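Local coordinates for hypothetical conserved protein (Geobacillus kaustophilus, PDB 2R5X) that is of unknown function but belongs to the YugN-like family and folds as an antiparallel sheet packed against helices, at residues D22-L27 and V40-K45; Y53-Q58 and S103-V108. The protein carries 1 engineered substitution. All coordinates share one frame; numbering follows the deposited sequence.

Contact 1 (D22-L27 and V40-K45); sequences DIMERL and VTYDRK
M24 reaches from helix 17-26 onto the ring of Y42 in strand 39-48, and the two side chains cross at about a right angle. Its CB starts the contact near the ring margin, 3.6 Å from Y42 CD1. The next atom, CG, sits almost exactly over the middle of the Y42 ring: it is 3.5 Å from the centroid and only 10° off the normal, which meets the geometry of a CH-pi contact. The bend about CB-CG sets SD above the same face. M24 SD lies 4.2 Å from the Y42 centroid, shifted toward the CG end of the ring, so a Met-aromatic contact follows the CH-pi one. This is helix-on-sheet packing, in which a helix side chain sets its CG and sulfur over the face of an aromatic ring of the antiparallel sheet; F29, from a loop, and V112, from helix 99-117, also touch M24. At its far end the ring is held by a hydrogen bond between Y42 OH and D21 OD1 on the same helix as M24. Farther along the strand, R44 extends from CG to NE and brings NH1 to the carbonyl of L27, the first residue past the helix to leave helical phi/psi. The R44 NH1 to L27 O separation is 2.9 Å, but the bond is weak, with only 126° at the hydrogen; the oxygen meets the guanidinium obliquely.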
loop_
_atom_site.group_PDB
_atom_site.type_symbol
_atom_site.label_atom_id
_atom_site.label_comp_id
_atom_site.label_asym_id
_atom_site.label_seq_id
_atom_site.Cartn_x
_atom_site.Cartn_y
_atom_site.Cartn_z
ATOM N N ASP A 22 -2.181 3.405 -11.264
ATOM C CA ASP A 22 -1.380 2.755 -12.295
ATOM C C ASP A 22 -0.175 2.043 -11.686
ATOM O O ASP A 22 0.095 0.885 -12.010
ATOM C CB ASP A 22 -0.944 3.769 -13.358
ATOM C CG ASP A 22 -2.045 4.079 -14.362
ATOM O OD1 ASP A 22 -2.755 3.140 -14.784
ATOM O OD2 ASP A 22 -2.195 5.262 -14.738
ATOM N N ILE A 23 0.528 2.740 -10.792
ATOM C CA ILE A 23 1.708 2.201 -10.113
ATOM C C ILE A 23 1.369 0.954 -9.285
ATOM O O ILE A 23 2.045 -0.067 -9.405
ATOM C CB ILE A 23 2.416 3.291 -9.254
ATOM C CG1 ILE A 23 3.142 4.277 -10.170
ATOM C CG2 ILE A 23 3.414 2.670 -8.260
ATOM C CD1 ILE A 23 3.563 5.557 -9.507
ATOM N N MET A 24 0.300 1.032 -8.490
ATOM C CA MET A 24 -0.129 -0.075 -7.613
ATOM C C MET A 24 -0.504 -1.347 -8.348
ATOM O O MET A 24 -0.093 -2.444 -7.943
ATOM C CB MET A 24 -1.311 0.359 -6.751
ATOM C CG MET A 24 -1.001 1.442 -5.746
ATOM S SD MET A 24 0.036 0.910 -4.386
ATOM C CE MET A 24 1.470 1.752 -4.890
ATOM N N GLU A 25 -1.288 -1.201 -9.415
ATOM C CA GLU A 25 -1.704 -2.350 -10.232
ATOM C C GLU A 25 -0.500 -3.061 -10.857
ATOM O O GLU A 25 -0.461 -4.292 -10.928
ATOM C CB GLU A 25 -2.679 -1.922 -11.331
ATOM C CG GLU A 25 -3.476 -3.082 -11.921
ATOM C CD GLU A 25 -3.572 -3.035 -13.435
ATOM O OE1 GLU A 25 -3.903 -1.964 -13.988
ATOM O OE2 GLU A 25 -3.324 -4.080 -14.076
ATOM N N ARG A 26 0.475 -2.279 -11.275
ATOM C CA ARG A 26 1.715 -2.753 -11.854
ATOM C C ARG A 26 2.527 -3.539 -10.870
ATOM O O ARG A 26 3.191 -4.468 -11.206
ATOM C CB ARG A 26 2.545 -1.558 -12.276
ATOM C CG ARG A 26 3.028 -1.590 -13.630
ATOM C CD ARG A 26 3.211 -0.209 -14.154
ATOM N NE ARG A 26 4.340 0.502 -13.579
ATOM C CZ ARG A 26 4.344 1.807 -13.446
ATOM N NH1 ARG A 26 3.303 2.480 -13.839
ATOM N NH2 ARG A 26 5.347 2.426 -12.916
ATOM N N LEU A 27 2.480 -3.122 -9.628
ATOM C CA LEU A 27 3.282 -3.755 -8.586
ATOM C C LEU A 27 2.542 -4.837 -7.813
ATOM O O LEU A 27 2.993 -5.266 -6.751
ATOM C CB LEU A 27 3.882 -2.708 -7.647
ATOM C CG LEU A 27 4.749 -1.657 -8.362
ATOM C CD1 LEU A 27 5.236 -0.614 -7.385
ATOM C CD2 LEU A 27 5.917 -2.284 -9.088
ATOM N N VAL A 40 -7.935 5.738 0.273
ATOM C CA VAL A 40 -7.721 4.696 -0.737
ATOM C C VAL A 40 -6.756 3.663 -0.169
ATOM O O VAL A 40 -5.777 4.016 0.482
ATOM C CB VAL A 40 -7.220 5.240 -2.116
ATOM C CG1 VAL A 40 -8.292 6.095 -2.775
ATOM C CG2 VAL A 40 -5.896 6.011 -1.992
ATOM N N THR A 41 -7.042 2.391 -0.430
ATOM C CA THR A 41 -6.311 1.281 0.157
ATOM C C THR A 41 -5.951 0.266 -0.922
ATOM O O THR A 41 -6.780 -0.060 -1.777
ATOM C CB THR A 41 -7.166 0.588 1.238
ATOM O OG1 THR A 41 -7.624 1.565 2.181
ATOM C CG2 THR A 41 -6.369 -0.457 1.971
ATOM N N TYR A 42 -4.715 -0.229 -0.877
ATOM C CA TYR A 42 -4.242 -1.227 -1.831
ATOM C C TYR A 42 -3.598 -2.378 -1.090
ATOM O O TYR A 42 -2.758 -2.161 -0.222
ATOM C CB TYR A 42 -3.206 -0.628 -2.774
ATOM C CG TYR A 42 -3.636 0.631 -3.468
ATOM C CD1 TYR A 42 -4.236 0.586 -4.723
ATOM C CD2 TYR A 42 -3.433 1.877 -2.873
ATOM C CE1 TYR A 42 -4.607 1.756 -5.374
ATOM C CE2 TYR A 42 -3.825 3.043 -3.498
ATOM C CZ TYR A 42 -4.405 2.978 -4.749
ATOM O OH TYR A 42 -4.777 4.143 -5.367
ATOM N N ASP A 43 -3.985 -3.601 -1.439
ATOM C CA ASP A 43 -3.440 -4.790 -0.784
ATOM C C ASP A 43 -2.690 -5.649 -1.781
ATOM O O ASP A 43 -3.159 -5.853 -2.898
ATOM C CB ASP A 43 -4.555 -5.644 -0.176
ATOM C CG ASP A 43 -5.068 -5.104 1.137
ATOM O OD1 ASP A 43 -4.518 -4.107 1.648
ATOM O OD2 ASP A 43 -6.039 -5.693 1.662
ATOM N N ARG A 44 -1.530 -6.151 -1.374
ATOM C CA ARG A 44 -0.870 -7.221 -2.114
ATOM C C ARG A 44 -0.817 -8.441 -1.219
ATOM O O ARG A 44 -0.241 -8.402 -0.127
ATOM C CB ARG A 44 0.530 -6.830 -2.575
ATOM C CG ARG A 44 1.156 -7.893 -3.458
ATOM C CD ARG A 44 2.533 -7.510 -3.910
ATOM N NE ARG A 44 3.236 -8.673 -4.442
ATOM C CZ ARG A 44 4.211 -8.618 -5.341
ATOM N NH1 ARG A 44 4.606 -7.454 -5.830
ATOM N NH2 ARG A 44 4.790 -9.735 -5.756
ATOM N N LYS A 45 -1.436 -9.516 -1.688
ATOM C CA LYS A 45 -1.629 -10.715 -0.884
ATOM C C LYS A 45 -0.513 -11.721 -1.084
ATOM O O LYS A 45 -0.064 -11.965 -2.208
ATOM C CB LYS A 45 -2.975 -11.366 -1.211
ATOM C CG LYS A 45 -4.185 -10.544 -0.807
ATOM C CD LYS A 45 -5.433 -11.017 -1.548
ATOM C CE LYS A 45 -6.702 -10.356 -1.016
ATOM N NZ LYS A 45 -6.730 -8.867 -1.178
#

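Contact 2 (Y53-Q58 and S103-V108); sequences YYLRVQ and SQCQNV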
loop_
_atom_site.group_PDB
_atom_site.type_symbol
_atom_site.label_atom_id
_atom_site.label_comp_id
_atom_site.label_asym_id
_atom_site.label_seq_id
_atom_site.Cartn_x
_atom_site.Cartn_y
_atom_site.Cartn_z
ATOM N N TYR A 53 -1.103 -13.291 4.292
ATOM C CA TYR A 53 -0.476 -12.041 4.669
ATOM C C TYR A 53 -0.799 -11.040 3.590
ATOM O O TYR A 53 -0.862 -11.390 2.405
ATOM C CB TYR A 53 1.035 -12.205 4.783
ATOM C CG TYR A 53 1.464 -13.060 5.946
ATOM C CD1 TYR A 53 1.659 -12.501 7.213
ATOM C CD2 TYR A 53 1.679 -14.428 5.785
ATOM C CE1 TYR A 53 2.059 -13.287 8.285
ATOM C CE2 TYR A 53 2.079 -15.222 6.849
ATOM C CZ TYR A 53 2.262 -14.651 8.096
ATOM O OH TYR A 53 2.659 -15.446 9.150
ATOM N N TYR A 54 -1.013 -9.793 3.991
ATOM C CA TYR A 54 -1.288 -8.749 3.018
ATOM C C TYR A 54 -0.498 -7.473 3.299
ATOM O O TYR A 54 -0.489 -6.962 4.417
ATOM C CB TYR A 54 -2.799 -8.482 2.864
ATOM C CG TYR A 54 -3.541 -8.163 4.149
ATOM C CD1 TYR A 54 -3.732 -6.839 4.556
ATOM C CD2 TYR A 54 -4.075 -9.181 4.942
ATOM C CE1 TYR A 54 -4.420 -6.541 5.728
ATOM C CE2 TYR A 54 -4.764 -8.894 6.122
ATOM C CZ TYR A 54 -4.937 -7.573 6.501
ATOM O OH TYR A 54 -5.619 -7.284 7.659
ATOM N N LEU A 55 0.190 -6.990 2.272
ATOM C CA LEU A 55 0.920 -5.735 2.355
ATOM C C LEU A 55 -0.050 -4.618 2.002
ATOM O O LEU A 55 -0.537 -4.550 0.880
ATOM C CB LEU A 55 2.117 -5.748 1.393
ATOM C CG LEU A 55 2.995 -4.499 1.255
ATOM C CD1 LEU A 55 3.538 -4.027 2.608
ATOM C CD2 LEU A 55 4.128 -4.763 0.276
ATOM N N ARG A 56 -0.320 -3.739 2.961
ATOM C CA ARG A 56 -1.340 -2.714 2.783
ATOM C C ARG A 56 -0.741 -1.322 2.665
ATOM O O ARG A 56 -0.043 -0.862 3.570
ATOM C CB ARG A 56 -2.348 -2.765 3.939
ATOM C CG ARG A 56 -3.400 -1.657 3.917
ATOM C CD ARG A 56 -4.643 -2.039 4.727
ATOM N NE ARG A 56 -5.418 -3.104 4.085
ATOM C CZ ARG A 56 -6.667 -3.435 4.404
ATOM N NH1 ARG A 56 -7.317 -2.783 5.360
ATOM N NH2 ARG A 56 -7.277 -4.416 3.759
ATOM N N VAL A 57 -1.024 -0.662 1.543
ATOM C CA VAL A 57 -0.639 0.737 1.322
ATOM C C VAL A 57 -1.918 1.574 1.283
ATOM O O VAL A 57 -2.873 1.236 0.593
ATOM C CB VAL A 57 0.193 0.913 0.031
ATOM C CG1 VAL A 57 0.513 2.385 -0.244
ATOM C CG2 VAL A 57 1.487 0.105 0.129
ATOM N N GLN A 58 -1.923 2.660 2.046
ATOM C CA GLN A 58 -3.116 3.452 2.237
ATOM C C GLN A 58 -2.764 4.925 2.149
ATOM O O GLN A 58 -1.662 5.337 2.524
ATOM C CB GLN A 58 -3.714 3.137 3.605
ATOM C CG GLN A 58 -5.197 3.371 3.712
ATOM C CD GLN A 58 -5.769 2.827 4.999
ATOM O OE1 GLN A 58 -5.216 3.047 6.074
ATOM N NE2 GLN A 58 -6.892 2.120 4.901
ATOM N N SER A 103 10.980 -9.130 4.381
ATOM C CA SER A 103 11.968 -8.688 3.401
ATOM C C SER A 103 11.351 -8.447 2.026
ATOM O O SER A 103 11.670 -7.452 1.379
ATOM C CB SER A 103 13.127 -9.687 3.311
ATOM O OG SER A 103 13.784 -9.792 4.563
ATOM N N GLN A 104 10.461 -9.344 1.599
ATOM C CA GLN A 104 9.728 -9.198 0.338
ATOM C C GLN A 104 8.865 -7.935 0.308
ATOM O O GLN A 104 8.826 -7.224 -0.703
ATOM C CB GLN A 104 8.864 -10.438 0.071
ATOM C CG GLN A 104 9.657 -11.652 -0.398
ATOM C CD GLN A 104 8.873 -12.946 -0.339
ATOM O OE1 GLN A 104 7.802 -13.067 -0.936
ATOM N NE2 GLN A 104 9.417 -13.932 0.366
ATOM N N CYS A 105 8.182 -7.659 1.417
ATOM C CA CYS A 105 7.350 -6.458 1.529
ATOM C C CYS A 105 8.197 -5.195 1.523
ATOM O O CYS A 105 7.825 -4.199 0.916
ATOM C CB CYS A 105 6.485 -6.503 2.788
ATOM S SG CYS A 105 5.188 -7.744 2.756
ATOM N N GLN A 106 9.342 -5.245 2.188
ATOM C CA GLN A 106 10.314 -4.150 2.128
ATOM C C GLN A 106 10.762 -3.851 0.701
ATOM O O GLN A 106 10.899 -2.686 0.332
ATOM C CB GLN A 106 11.523 -4.453 3.013
ATOM C CG GLN A 106 11.306 -4.112 4.478
ATOM C CD GLN A 106 12.354 -4.719 5.398
ATOM O OE1 GLN A 106 13.303 -5.362 4.947
ATOM N NE2 GLN A 106 12.180 -4.516 6.701
ATOM N N ASN A 107 10.968 -4.906 -0.093
ATOM C CA ASN A 107 11.383 -4.786 -1.492
ATOM C C ASN A 107 10.314 -4.152 -2.368
ATOM O O ASN A 107 10.616 -3.320 -3.227
ATOM C CB ASN A 107 11.758 -6.161 -2.076
ATOM C CG ASN A 107 12.896 -6.839 -1.316
ATOM O OD1 ASN A 107 13.608 -6.205 -0.533
ATOM N ND2 ASN A 107 13.062 -8.138 -1.538
ATOM N N VAL A 108 9.067 -4.563 -2.152
ATOM C CA VAL A 108 7.940 -4.054 -2.923
ATOM C C VAL A 108 7.734 -2.566 -2.618
ATOM O O VAL A 108 7.509 -1.765 -3.524
ATOM C CB VAL A 108 6.658 -4.892 -2.673
ATOM C CG1 VAL A 108 5.448 -4.256 -3.328
ATOM C CG2 VAL A 108 6.849 -6.310 -3.204
#
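L55 turns CG anti to its own backbone nitrogen (chi1 177°), and the forked end of the side chain is carried out from strand 51-61 to helix 99-117. C105 answers with the other choice: chi1 of -69° sets SG anti to the carbonyl carbon, and the sulfur swings back over the root of the leucine. The two side chains therefore lie against each other along much of their length. C105 SG is 3.9 Å from L55 CB, while C105 CB is 3.9 Å from L55 CD1, so one residue is met at its base and at its branch by successive atoms of the other. The second methyl, L55 CD2, goes deeper toward the helix backbone and stands 3.8 Å from C105 O, a van der Waals approach with no hydrogen bond. One turn on, V108 meets the same methyl through CG1, with V108 CG1 3.9 Å from L55 CD2.

No polar bond joins the two segments, and the spacing among these nearest atoms is that of ordinary apolar packing. The three touching residues are all buried. The seam widens beyond them: C105 also touches M80 and F5, V108 touches F29 and R44, and L55 touches L109 of the same helix. The i, i+3 spacing of C105 and V108 puts both on one side of the helix, with the leucine methyl CD2 touching both, and the CA atoms of L55 and C105 are 6.5 Å apart. Such a pattern is typical of an alpha+beta arrangement in which a long amphipathic helix packs on one face of an antiparallel sheet.

In the fold
Contacts 1 and 2 lie about 10 Å apart between centres and share one sheet, in which the consecutive strands 39-48 and 51-61 pair antiparallel. The pairing is direct: Y42 N lies 2.8 Å from V57 O, a probable hydrogen bond, and D43 OD2 forms a salt bridge with R56 NH2 at 2.7 Å. Each contact adds a different helix, 17-26 in contact 1 and 99-117 in contact 2. The helices meet through M24 on V112, which L27, just after helix 17-26, also touches. F29 borders both contacts, touching M24, Y42 and R44 in one and V108 in the other. The function is unassigned, and neither contact can be tied to a site.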